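Local coordinates for Peptide/nickel transport system substrate-binding protein (Listeria monocytogenes serotype 1/2a, PDB 5KZT) that binds peptides as an OppA-type substrate-binding protein and probably delivers them to a membrane transporter for uptake, at residues Ser100-Asn108 with Phe117-Val127. Numbering follows the deposited sequence.
Sequences SWRRAVDPN and FDAIKNGGDIV
Trp101 receives the edge of Phe117 in a T-shaped stack: the Trp101 five-membered ring and the Phe117 ring have centroids 5.3 Å apart and planes at 72°. Phe117 CE2 stands 3.6 Å from Trp101 CG. The far rim of the indole is used too, with Trp101 CZ3 3.8 Å from Ile120 CD1. Trp101 NE1 donates a hydrogen bond to the backbone O of Phe166, whose ring stacks on Phe117 and lies edge-to-face with Trp101. One turn on, Ala104 CB presses on the outer end of the phenyl ring, 3.4 Å from Phe117 CE1. The C-terminal end of helix 94-105 here packs against a 3-10 turn, a type II beta turn (Ile120-Gly123) and the short helix 123-127; the axes of segments 100-105 and 123-127 run at 53° to each other. Trp101 and Ile120 also touch Val148, joining this helix end to strand 145-149 of an antiparallel sheet in this family 5 solute-binding protein. Val105 splits its branches: CG1, anti to its carbonyl carbon (chi1 -66°), sits 3.4 Å from Phe117 CB, while CG2 meets Ile126 CG2 at 3.5 Å. Val127 CG2 lies loosely beside it, 4.0 Å from Val105 CB. Beyond the helix, Asp106 OD1 accepts from Asn108 N in an Asx turn, and Pro107 CG makes van der Waals contact with Ile126 O (3.5 Å) at the exposed margin.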
# COMPACT_ATOMS: atom_id res chain seq x y z
N SER A 100 11.14 -18.24 -2.42
CA SER A 100 10.59 -16.96 -1.94
C SER A 100 9.19 -17.07 -1.32
O SER A 100 8.89 -16.36 -0.37
CB SER A 100 10.58 -15.89 -3.02
OG SER A 100 9.62 -16.17 -4.00
N TRP A 101 8.34 -17.94 -1.83
CA TRP A 101 7.04 -18.13 -1.21
C TRP A 101 7.21 -18.80 0.17
O TRP A 101 6.56 -18.40 1.14
CB TRP A 101 6.12 -18.93 -2.09
CG TRP A 101 5.72 -18.27 -3.37
CD1 TRP A 101 6.36 -17.27 -4.05
CD2 TRP A 101 4.59 -18.62 -4.14
NE1 TRP A 101 5.69 -16.98 -5.22
CE2 TRP A 101 4.59 -17.80 -5.30
CE3 TRP A 101 3.55 -19.53 -3.96
CZ2 TRP A 101 3.59 -17.88 -6.28
CZ3 TRP A 101 2.56 -19.61 -4.95
CH2 TRP A 101 2.60 -18.79 -6.08
N ARG A 102 8.12 -19.77 0.28
CA ARG A 102 8.40 -20.34 1.59
C ARG A 102 8.97 -19.26 2.54
O ARG A 102 8.60 -19.21 3.71
CB ARG A 102 9.34 -21.53 1.50
CG ARG A 102 8.79 -22.76 0.81
CD ARG A 102 9.84 -23.84 0.73
NE ARG A 102 9.36 -25.05 0.06
CZ ARG A 102 10.10 -26.13 -0.20
NH1 ARG A 102 11.35 -26.23 0.20
NH2 ARG A 102 9.55 -27.14 -0.84
N ARG A 103 9.83 -18.38 2.02
CA ARG A 103 10.37 -17.26 2.80
C ARG A 103 9.26 -16.37 3.35
O ARG A 103 9.32 -15.96 4.50
CB ARG A 103 11.35 -16.40 1.97
CG ARG A 103 12.04 -15.27 2.73
CD ARG A 103 13.24 -14.76 1.95
NE ARG A 103 13.98 -13.71 2.67
CZ ARG A 103 13.88 -12.40 2.44
NH1 ARG A 103 13.06 -11.90 1.50
NH2 ARG A 103 14.60 -11.55 3.16
N ALA A 104 8.27 -16.06 2.50
CA ALA A 104 7.16 -15.20 2.88
C ALA A 104 6.30 -15.76 4.01
O ALA A 104 5.84 -14.98 4.84
CB ALA A 104 6.27 -14.87 1.68
N VAL A 105 6.08 -17.07 4.03
CA VAL A 105 5.24 -17.68 5.09
C VAL A 105 6.04 -18.10 6.33
O VAL A 105 5.47 -18.33 7.40
CB VAL A 105 4.39 -18.87 4.58
CG1 VAL A 105 3.35 -18.39 3.59
CG2 VAL A 105 5.24 -19.97 3.94
N ASP A 106 7.34 -18.19 6.18
CA ASP A 106 8.20 -18.62 7.27
C ASP A 106 8.06 -17.65 8.46
O ASP A 106 8.33 -16.45 8.33
CB ASP A 106 9.66 -18.68 6.79
CG ASP A 106 10.57 -19.40 7.74
OD1 ASP A 106 10.29 -19.44 8.96
OD2 ASP A 106 11.61 -19.93 7.24
N PRO A 107 7.64 -18.17 9.64
CA PRO A 107 7.57 -17.26 10.80
C PRO A 107 8.85 -16.48 11.12
O PRO A 107 8.77 -15.31 11.54
CB PRO A 107 7.19 -18.20 11.94
CG PRO A 107 6.42 -19.28 11.27
CD PRO A 107 7.11 -19.50 9.96
N ASN A 108 10.00 -17.11 10.93
CA ASN A 108 11.30 -16.43 11.10
C ASN A 108 11.39 -15.09 10.33
O ASN A 108 11.97 -14.12 10.80
CB ASN A 108 12.42 -17.40 10.65
CG ASN A 108 13.76 -17.14 11.31
OD1 ASN A 108 14.78 -17.04 10.62
ND2 ASN A 108 13.78 -17.07 12.62
N PHE A 117 -0.75 -15.30 1.60
CA PHE A 117 -0.54 -16.69 1.25
C PHE A 117 -1.58 -17.66 1.83
O PHE A 117 -1.50 -18.85 1.57
CB PHE A 117 0.90 -17.12 1.63
CG PHE A 117 1.93 -16.51 0.77
CD1 PHE A 117 2.32 -15.18 0.94
CD2 PHE A 117 2.48 -17.23 -0.27
CE1 PHE A 117 3.24 -14.60 0.09
CE2 PHE A 117 3.42 -16.66 -1.09
CZ PHE A 117 3.80 -15.35 -0.92
N ASP A 118 -2.57 -17.13 2.55
CA ASP A 118 -3.79 -17.89 2.88
C ASP A 118 -4.45 -18.49 1.63
O ASP A 118 -5.12 -19.50 1.73
CB ASP A 118 -4.84 -16.99 3.54
CG ASP A 118 -4.55 -16.70 5.00
OD1 ASP A 118 -3.62 -17.30 5.60
OD2 ASP A 118 -5.33 -15.87 5.57
N ALA A 119 -4.30 -17.81 0.49
CA ALA A 119 -4.75 -18.31 -0.81
C ALA A 119 -4.04 -19.60 -1.26
O ALA A 119 -4.60 -20.33 -2.07
CB ALA A 119 -4.56 -17.24 -1.87
N ILE A 120 -2.82 -19.86 -0.75
CA ILE A 120 -2.00 -21.02 -1.14
C ILE A 120 -2.20 -22.12 -0.10
O ILE A 120 -2.31 -21.85 1.10
CB ILE A 120 -0.50 -20.63 -1.26
CG1 ILE A 120 -0.31 -19.37 -2.13
CG2 ILE A 120 0.33 -21.78 -1.82
CD1 ILE A 120 -0.99 -19.40 -3.48
N LYS A 121 -2.25 -23.36 -0.58
CA LYS A 121 -2.49 -24.51 0.26
C LYS A 121 -1.47 -24.52 1.39
O LYS A 121 -0.27 -24.38 1.16
CB LYS A 121 -2.38 -25.80 -0.54
CG LYS A 121 -2.63 -27.04 0.31
CD LYS A 121 -2.59 -28.33 -0.50
CE LYS A 121 -2.77 -29.50 0.44
NZ LYS A 121 -2.66 -30.77 -0.32
N ASN A 122 -1.98 -24.65 2.62
CA ASN A 122 -1.17 -24.66 3.86
C ASN A 122 -0.56 -23.34 4.29
O ASN A 122 0.12 -23.30 5.30
CB ASN A 122 -0.09 -25.76 3.82
CG ASN A 122 -0.69 -27.16 3.79
OD1 ASN A 122 -1.76 -27.39 4.34
ND2 ASN A 122 -0.00 -28.09 3.14
N GLY A 123 -0.76 -22.26 3.54
CA GLY A 123 -0.14 -20.98 3.89
C GLY A 123 -0.50 -20.50 5.30
O GLY A 123 0.39 -20.14 6.08
N GLY A 124 -1.80 -20.52 5.61
CA GLY A 124 -2.29 -20.14 6.92
C GLY A 124 -1.65 -20.93 8.05
O GLY A 124 -1.16 -20.36 9.03
N ASP A 125 -1.64 -22.25 7.90
CA ASP A 125 -1.04 -23.14 8.89
C ASP A 125 0.45 -22.89 9.12
O ASP A 125 0.94 -22.96 10.25
CB ASP A 125 -1.23 -24.60 8.45
CG ASP A 125 -2.65 -25.09 8.64
OD1 ASP A 125 -3.47 -24.37 9.27
OD2 ASP A 125 -2.95 -26.21 8.16
N ILE A 126 1.17 -22.57 8.05
CA ILE A 126 2.60 -22.33 8.16
C ILE A 126 2.89 -21.02 8.91
O ILE A 126 3.79 -20.97 9.77
CB ILE A 126 3.25 -22.34 6.78
CG1 ILE A 126 3.17 -23.75 6.18
CG2 ILE A 126 4.69 -21.87 6.85
CD1 ILE A 126 3.35 -23.79 4.68
N VAL A 127 2.13 -19.97 8.60
CA VAL A 127 2.27 -18.68 9.28
C VAL A 127 2.04 -18.83 10.78
O VAL A 127 2.79 -18.25 11.60
CB VAL A 127 1.34 -17.61 8.65
CG1 VAL A 127 1.22 -16.36 9.51
CG2 VAL A 127 1.88 -17.24 7.29